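Local coordinates for tail component (Lactobacillus phage J-1, PDB 5LY8), which forms part of the phage's distal tail and, through this second carbohydrate-binding module, probably recognises saccharides on the surface of its Lactobacillus host, at residues T27-N32 / P76-T81; K84-S89 / I234-W239; V100-N105 / W222-Q227. One frame throughout, in Å; residues are numbered along the deposited sequence. Where two conformers were deposited one is given.

Contact 1 (T27-N32 / P76-T81)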
# COMPACT_ATOMS: atom_id res chain seq x y z
N THR A 27 -3.92 -16.23 6.98
CA THR A 27 -3.33 -17.41 6.37
C THR A 27 -3.07 -17.07 4.90
O THR A 27 -3.59 -16.09 4.38
CB THR A 27 -4.26 -18.64 6.50
OG1 THR A 27 -5.47 -18.38 5.78
CG2 THR A 27 -4.56 -19.00 7.94
N GLY A 28 -2.24 -17.88 4.25
CA GLY A 28 -1.89 -17.72 2.85
C GLY A 28 -1.08 -16.47 2.61
O GLY A 28 -1.17 -15.87 1.53
N VAL A 29 -0.28 -16.08 3.61
CA VAL A 29 0.56 -14.89 3.55
C VAL A 29 1.94 -15.19 4.12
O VAL A 29 2.11 -16.18 4.86
CB VAL A 29 -0.05 -13.67 4.29
CG1 VAL A 29 -1.34 -13.22 3.65
CG2 VAL A 29 -0.22 -13.93 5.79
N THR A 30 2.91 -14.32 3.82
CA THR A 30 4.24 -14.43 4.40
C THR A 30 4.61 -13.12 5.06
O THR A 30 4.25 -12.03 4.58
CB THR A 30 5.26 -14.92 3.40
OG1 THR A 30 5.26 -14.05 2.29
CG2 THR A 30 5.00 -16.35 2.94
N LEU A 31 5.32 -13.23 6.17
CA LEU A 31 5.71 -12.10 6.98
C LEU A 31 7.11 -11.66 6.71
O LEU A 31 8.01 -12.49 6.60
CB LEU A 31 5.57 -12.47 8.46
CG LEU A 31 4.15 -12.89 8.89
CD1 LEU A 31 4.17 -13.62 10.25
CD2 LEU A 31 3.19 -11.70 8.86
N ASN A 32 7.32 -10.34 6.60
CA ASN A 32 8.65 -9.76 6.53
C ASN A 32 9.55 -10.32 5.42
O ASN A 32 10.77 -10.41 5.61
CB ASN A 32 9.32 -9.85 7.91
CG ASN A 32 8.52 -9.08 8.92
OD1 ASN A 32 8.03 -7.98 8.61
ND2 ASN A 32 8.42 -9.57 10.14
N PRO A 76 6.88 -3.90 10.16
CA PRO A 76 6.40 -5.19 9.66
C PRO A 76 5.80 -5.14 8.27
O PRO A 76 5.25 -4.11 7.87
CB PRO A 76 5.34 -5.60 10.69
CG PRO A 76 4.84 -4.32 11.21
CD PRO A 76 6.04 -3.40 11.26
N SER A 77 5.92 -6.25 7.55
CA SER A 77 5.27 -6.40 6.27
C SER A 77 4.55 -7.72 6.19
O SER A 77 4.89 -8.70 6.89
CB SER A 77 6.24 -6.26 5.11
OG SER A 77 6.95 -7.47 4.94
N MET A 78 3.57 -7.76 5.29
CA MET A 78 2.79 -8.95 4.98
C MET A 78 2.67 -9.02 3.47
O MET A 78 2.45 -7.98 2.83
CB MET A 78 1.43 -8.88 5.66
CG MET A 78 0.62 -10.16 5.54
SD MET A 78 -0.91 -10.12 6.48
CE MET A 78 -0.24 -10.15 8.14
N SER A 79 2.81 -10.23 2.91
CA SER A 79 2.78 -10.41 1.46
C SER A 79 2.00 -11.64 1.09
O SER A 79 1.92 -12.58 1.87
CB SER A 79 4.20 -10.58 0.92
OG SER A 79 4.98 -9.43 1.16
N GLY A 80 1.55 -11.67 -0.15
CA GLY A 80 0.87 -12.85 -0.69
C GLY A 80 1.07 -12.93 -2.18
O GLY A 80 1.53 -11.98 -2.83
N THR A 81 0.70 -14.08 -2.73
CA THR A 81 0.80 -14.34 -4.16
C THR A 81 -0.53 -14.15 -4.86
O THR A 81 -1.60 -14.35 -4.26
CB THR A 81 1.40 -15.72 -4.44
OG1 THR A 81 0.49 -16.70 -3.97
CG2 THR A 81 2.76 -15.88 -3.82
O HOH W 1 0.03 -16.21 -0.90
O HOH W 2 6.00 -9.82 3.68

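Contact 2 (K84-S89 / I234-W239)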
# COMPACT_ATOMS: atom_id res chain seq x y z
N LYS A 84 -3.12 -15.92 -11.89
CA LYS A 84 -3.86 -15.42 -13.05
C LYS A 84 -5.37 -15.53 -12.80
O LYS A 84 -5.83 -16.35 -12.00
CB LYS A 84 -3.51 -16.25 -14.29
CG LYS A 84 -2.12 -15.91 -14.81
CD LYS A 84 -1.74 -16.84 -15.95
CE LYS A 84 -0.45 -16.36 -16.56
NZ LYS A 84 0.03 -17.27 -17.63
N ASN A 85 -6.14 -14.68 -13.47
CA ASN A 85 -7.60 -14.78 -13.35
C ASN A 85 -8.09 -16.08 -14.09
O ASN A 85 -7.30 -16.78 -14.73
CB ASN A 85 -8.26 -13.49 -13.85
CG ASN A 85 -8.20 -13.23 -15.34
OD1 ASN A 85 -7.96 -14.14 -16.14
ND2 ASN A 85 -8.42 -11.98 -15.72
N SER A 86 -9.37 -16.40 -13.98
CA SER A 86 -9.91 -17.62 -14.58
C SER A 86 -9.84 -17.64 -16.10
O SER A 86 -9.99 -18.71 -16.71
CB SER A 86 -11.35 -17.84 -14.11
OG SER A 86 -12.21 -16.95 -14.80
N ASN A 87 -9.61 -16.46 -16.73
CA ASN A 87 -9.43 -16.37 -18.18
C ASN A 87 -7.94 -16.49 -18.57
O ASN A 87 -7.59 -16.29 -19.73
CB ASN A 87 -10.05 -15.08 -18.70
CG ASN A 87 -10.25 -15.08 -20.19
OD1 ASN A 87 -10.70 -16.06 -20.80
ND2 ASN A 87 -9.88 -13.99 -20.82
N GLY A 88 -7.09 -16.79 -17.58
CA GLY A 88 -5.66 -17.00 -17.81
C GLY A 88 -4.85 -15.75 -17.99
O GLY A 88 -3.77 -15.80 -18.59
N SER A 89 -5.32 -14.62 -17.46
CA SER A 89 -4.58 -13.36 -17.58
C SER A 89 -4.17 -12.84 -16.23
O SER A 89 -4.94 -12.88 -15.26
CB SER A 89 -5.40 -12.28 -18.28
OG SER A 89 -4.76 -11.01 -18.26
N ILE A 234 -11.03 -7.85 -11.96
CA ILE A 234 -12.33 -7.30 -12.36
C ILE A 234 -12.48 -7.34 -13.88
O ILE A 234 -11.49 -7.49 -14.61
CB ILE A 234 -12.61 -5.91 -11.76
CG1 ILE A 234 -11.65 -4.87 -12.32
CG2 ILE A 234 -12.65 -5.94 -10.20
CD1 ILE A 234 -11.83 -3.44 -11.82
N ASN A 235 -13.74 -7.28 -14.35
CA ASN A 235 -14.06 -7.33 -15.79
C ASN A 235 -13.44 -8.61 -16.39
O ASN A 235 -12.70 -8.54 -17.39
CB ASN A 235 -13.54 -6.06 -16.52
CG ASN A 235 -14.01 -4.77 -15.91
OD1 ASN A 235 -15.21 -4.55 -15.66
ND2 ASN A 235 -13.07 -3.90 -15.63
N VAL A 236 -13.64 -9.77 -15.70
CA VAL A 236 -13.03 -11.03 -16.15
C VAL A 236 -13.99 -11.67 -17.13
O VAL A 236 -15.11 -12.06 -16.75
CB VAL A 236 -12.67 -12.04 -15.03
CG1 VAL A 236 -11.93 -13.25 -15.62
CG2 VAL A 236 -11.85 -11.40 -13.92
N ASP A 237 -13.56 -11.87 -18.38
CA ASP A 237 -14.41 -12.54 -19.37
C ASP A 237 -14.70 -13.98 -18.99
O ASP A 237 -13.87 -14.66 -18.52
CB ASP A 237 -13.73 -12.60 -20.73
CG ASP A 237 -13.63 -11.28 -21.41
OD1 ASP A 237 -14.30 -10.33 -20.98
OD2 ASP A 237 -12.89 -11.19 -22.41
N TYR A 238 -15.91 -14.42 -19.28
CA TYR A 238 -16.30 -15.82 -19.13
C TYR A 238 -17.45 -16.10 -20.09
O TYR A 238 -18.15 -15.20 -20.51
CB TYR A 238 -16.66 -16.18 -17.68
CG TYR A 238 -18.01 -15.72 -17.22
CD1 TYR A 238 -19.10 -16.58 -17.24
CD2 TYR A 238 -18.22 -14.44 -16.77
CE1 TYR A 238 -20.36 -16.17 -16.84
CE2 TYR A 238 -19.47 -14.01 -16.35
CZ TYR A 238 -20.53 -14.88 -16.39
OH TYR A 238 -21.76 -14.46 -16.00
N TRP A 239 -17.59 -17.35 -20.48
CA TRP A 239 -18.69 -17.72 -21.36
C TRP A 239 -19.41 -18.88 -20.73
O TRP A 239 -19.01 -19.32 -19.67
CB TRP A 239 -18.17 -18.15 -22.74
CG TRP A 239 -17.85 -17.06 -23.68
O HOH W 3 -9.25 -9.39 -14.52
O HOH W 4 -13.24 -17.04 -17.42
O HOH W 5 -10.42 -12.77 -23.34

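Contact 3 (V100-N105 / W222-Q227). With MG (magnesium ion), chain C.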
# COMPACT_ATOMS: atom_id res chain seq x y z
N VAL A 100 -7.61 1.33 6.27
CA VAL A 100 -6.72 1.71 7.37
C VAL A 100 -7.41 2.76 8.23
O VAL A 100 -8.37 3.42 7.82
CB VAL A 100 -5.36 2.29 6.85
CG1 VAL A 100 -4.55 1.23 6.11
CG2 VAL A 100 -5.57 3.53 5.97
N ASN A 101 -6.90 2.92 9.44
CA ASN A 101 -7.24 4.03 10.29
C ASN A 101 -5.89 4.67 10.60
O ASN A 101 -4.96 3.98 11.04
CB ASN A 101 -7.97 3.59 11.54
CG ASN A 101 -8.39 4.76 12.42
OD1 ASN A 101 -9.58 5.12 12.49
ND2 ASN A 101 -7.48 5.34 13.11
N VAL A 102 -5.76 5.95 10.31
CA VAL A 102 -4.46 6.55 10.46
C VAL A 102 -4.61 7.95 11.04
O VAL A 102 -5.59 8.65 10.74
CB VAL A 102 -3.67 6.43 9.10
CG1 VAL A 102 -4.40 7.05 7.90
CG2 VAL A 102 -2.22 6.90 9.22
N GLY A 103 -3.70 8.29 11.94
CA GLY A 103 -3.69 9.59 12.58
C GLY A 103 -2.27 10.00 12.86
O GLY A 103 -1.43 9.14 13.07
N THR A 104 -2.02 11.33 12.91
CA THR A 104 -0.65 11.77 13.17
C THR A 104 -0.66 13.06 14.00
O THR A 104 -1.72 13.65 14.32
CB THR A 104 0.17 11.82 11.84
OG1 THR A 104 1.58 12.05 12.11
CG2 THR A 104 -0.34 12.87 10.84
N ASN A 105 0.55 13.51 14.20
CA ASN A 105 0.78 14.68 15.05
C ASN A 105 2.13 15.21 14.72
O ASN A 105 2.90 14.62 13.94
CB ASN A 105 0.57 14.52 16.57
CG ASN A 105 -0.76 14.22 17.18
OD1 ASN A 105 -0.86 13.32 18.02
ND2 ASN A 105 -1.71 15.13 17.03
N TRP A 222 3.47 7.28 14.25
CA TRP A 222 2.11 7.72 14.07
C TRP A 222 1.13 6.62 14.52
O TRP A 222 1.56 5.51 14.87
CB TRP A 222 1.87 8.18 12.63
CG TRP A 222 1.95 7.17 11.52
CD1 TRP A 222 2.23 5.83 11.61
CD2 TRP A 222 1.68 7.43 10.14
NE1 TRP A 222 2.17 5.25 10.35
CE2 TRP A 222 1.81 6.21 9.44
CE3 TRP A 222 1.31 8.58 9.43
CZ2 TRP A 222 1.60 6.12 8.06
CZ3 TRP A 222 1.11 8.49 8.07
CH2 TRP A 222 1.26 7.27 7.40
N SER A 223 -0.17 6.92 14.50
CA SER A 223 -1.17 5.92 14.87
C SER A 223 -1.67 5.28 13.60
O SER A 223 -2.13 5.95 12.69
CB SER A 223 -2.34 6.56 15.61
OG SER A 223 -1.92 7.09 16.86
N ILE A 224 -1.48 3.95 13.48
CA ILE A 224 -1.84 3.26 12.26
C ILE A 224 -2.40 1.90 12.55
O ILE A 224 -1.84 1.15 13.35
CB ILE A 224 -0.59 3.18 11.32
CG1 ILE A 224 -0.88 2.46 10.00
CG2 ILE A 224 0.64 2.56 12.01
CD1 ILE A 224 -1.91 3.11 9.14
N ASN A 225 -3.52 1.57 11.89
CA ASN A 225 -4.03 0.22 11.97
C ASN A 225 -4.64 -0.17 10.63
O ASN A 225 -4.95 0.71 9.81
CB ASN A 225 -4.93 -0.00 13.18
CG ASN A 225 -6.25 0.68 13.16
OD1 ASN A 225 -7.04 0.50 12.23
ND2 ASN A 225 -6.50 1.50 14.18
N TRP A 226 -4.75 -1.47 10.37
CA TRP A 226 -5.11 -2.01 9.06
C TRP A 226 -6.28 -2.94 9.30
O TRP A 226 -6.16 -3.92 10.04
CB TRP A 226 -3.88 -2.73 8.54
CG TRP A 226 -3.96 -3.39 7.20
CD1 TRP A 226 -4.74 -3.04 6.13
CD2 TRP A 226 -3.12 -4.46 6.75
NE1 TRP A 226 -4.44 -3.84 5.04
CE2 TRP A 226 -3.45 -4.72 5.41
CE3 TRP A 226 -2.13 -5.25 7.38
CZ2 TRP A 226 -2.84 -5.75 4.68
CZ3 TRP A 226 -1.51 -6.24 6.65
CH2 TRP A 226 -1.86 -6.49 5.32
N GLN A 227 -7.45 -2.58 8.76
CA GLN A 227 -8.70 -3.25 9.13
C GLN A 227 -9.22 -4.26 8.12
O GLN A 227 -10.07 -5.08 8.48
CB GLN A 227 -9.80 -2.21 9.44
CG GLN A 227 -9.30 -1.09 10.37
CD GLN A 227 -10.34 -0.36 11.18
OE1 GLN A 227 -11.57 -0.58 11.04
NE2 GLN A 227 -9.85 0.51 12.08
MG MG C . -11.46 -6.34 9.86
O HOH W 6 -13.29 -7.68 10.90
O HOH W 7 -13.03 -4.67 10.69
O HOH W 8 -12.87 -6.40 7.88

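Contact 1 (T27-N32 / P76-T81)
T30 and S79 face each other as an antiparallel hydrogen-bonded pair, T30 N donating a hydrogen bond to S79 O and S79 N to T30 O, both at 2.8 Å, with the non-hydrogen-bonded pair L31 and M78 beside them. The ladder runs on to N32, whose N donates to S77 O. There the chain of 27-32 turns off, and the N32 side chain takes over the role of the backbone: its OD1 accepts S77 N at 2.9 Å in a nearly straight bond (160° at the hydrogen). With CG anti to the carbonyl carbon (chi1 -61°), the amide swings back to the strand, and its ND2 goes to G52 O. At the other end water 1 replaces a direct bond, donating to G28 O and accepting from T81 N.

M78 carries the apolar side of the contact. Its CG lies 3.8 Å from V29 CB, and its SD packs against V29 CG2, the two side chains crossing at a slant. The chain then bends at chi3 (-69°), which sends CE to L31 CD2, 3.8 Å away, the two side chains running side by side. On the face of T30 and S79, water 2 is gripped by three protein oxygens: it donates to T30 O and S77 OG and is bonded to S79 OG at 2.7 Å. Those serines have further partners, S77 OG in Q50 and S79 OG in T210, while T30 OG1 is bonded to N33.

Strand 30-31 is thus a short strand paired antiparallel with strand 73-81 in the mixed sheet, one of the two sheets of the concanavalin-like carbohydrate-binding module. M78 also touches F54 and Y56 of strand 54-57 and W209 of strand 208-216, which bonds to the backbone of P76, M78 and G80.

Contact 2 (K84-S89 / I234-W239)
N85 lays its amide against V236: N85 ND2 lies 3.7 Å from V236 CG1, with N85 CG equally near. The two side chains run antiparallel, each passing alongside the other, and V236 CG2 touches the same amide nitrogen more loosely. V236 CG1 stands anti to its own backbone nitrogen (chi1 -175°), a setting that also brings it within 3.8 Å of S86 OG and close to N87 CB. One methyl is therefore cupped by three successive residues of the loop.

The loop keeps this shape by a type I beta turn from N85 to G88, closed by G88 N to N85 O. N85 OD1 braces it: it accepts S89 N at 3.0 Å, from above the carbonyl plane, and weakly N87 N, the connection of an Asx turn, which helps to hold the amide flat against the valine. Strand 11-20, an outermost strand of the six-stranded antiparallel sheet, pairs its backbone with V236 and Y238.

No direct hydrogen bond joins the two segments; three waters bridge them. Water 3 accepts from N85 ND2 and donates to I234 O, just before the corner the chain turns at N235. Water 4 donates to both S86 OG and D237 O, and water 5 passes from N87 ND2 to D237 OD2, amide and carboxylate turned 57° apart. S86 OG is also bonded to E15, and D237 OD1 to Q12, both on strand 11-20.

Contact 3 (V100-N105 / W222-Q227)
V102 CG2 sits over one face of the W222 indole, 3.7 Å from the centre of the six-membered ring and only 5° off its normal, a CH-pi contact. T104 CB meets the edge of that ring. V102 CB packs on I224 CD1 at 3.8 Å. On the face of N101 and N225, N225 OD1 approaches N101 CB at 3.3 Å and accepts a hydrogen bond from Q227 NE2 at 2.8 Å, lying almost in the plane of the Q227 amide.

The backbones hold these groups in register: N101 with N225 and G103 with S223 are antiparallel hydrogen-bonded pairs, G103 N meeting S223 O at 2.9 Å. Farther out, F112 backs V100, W222 and I224, and W138 covers V102 and W222. W226 NE1 is bonded to N98, and its ring meets F22, F114 and F213.

Q227 O binds a magnesium ion at 2.3 Å with three waters and the backbone O atoms of D21 and G59. N105 belongs to the second magnesium site, and T104 OG1 is hydrogen-bonded to D130 of the same site. Three carbonyls and three waters bring no formal charge to the first ion, so its site depends on backbone placement, and strand 223-227 sets one carbonyl.

Along the chain contact 1 closes before contacts 2 and 3 open, and contact 3 lies within the span that contact 2 closes. Strand 223-238 of the six-stranded sheet links the last two: contact 3 uses its beginning and contact 2 its end, with centres about 35 Å apart, on opposite sides of the chain's centre (nearest atoms about 17 Å). Contact 1 belongs to the mixed sheet, its centre about 25 Å from that of contact 2 and about 20 Å from that of contact 3. M78 SD against W226 CZ3, at 3.9 Å, joins contacts 1 and 3 between the sheets, as in the two-sheet core of a concanavalin-like module. Contact 2 lies away from both magnesium sites.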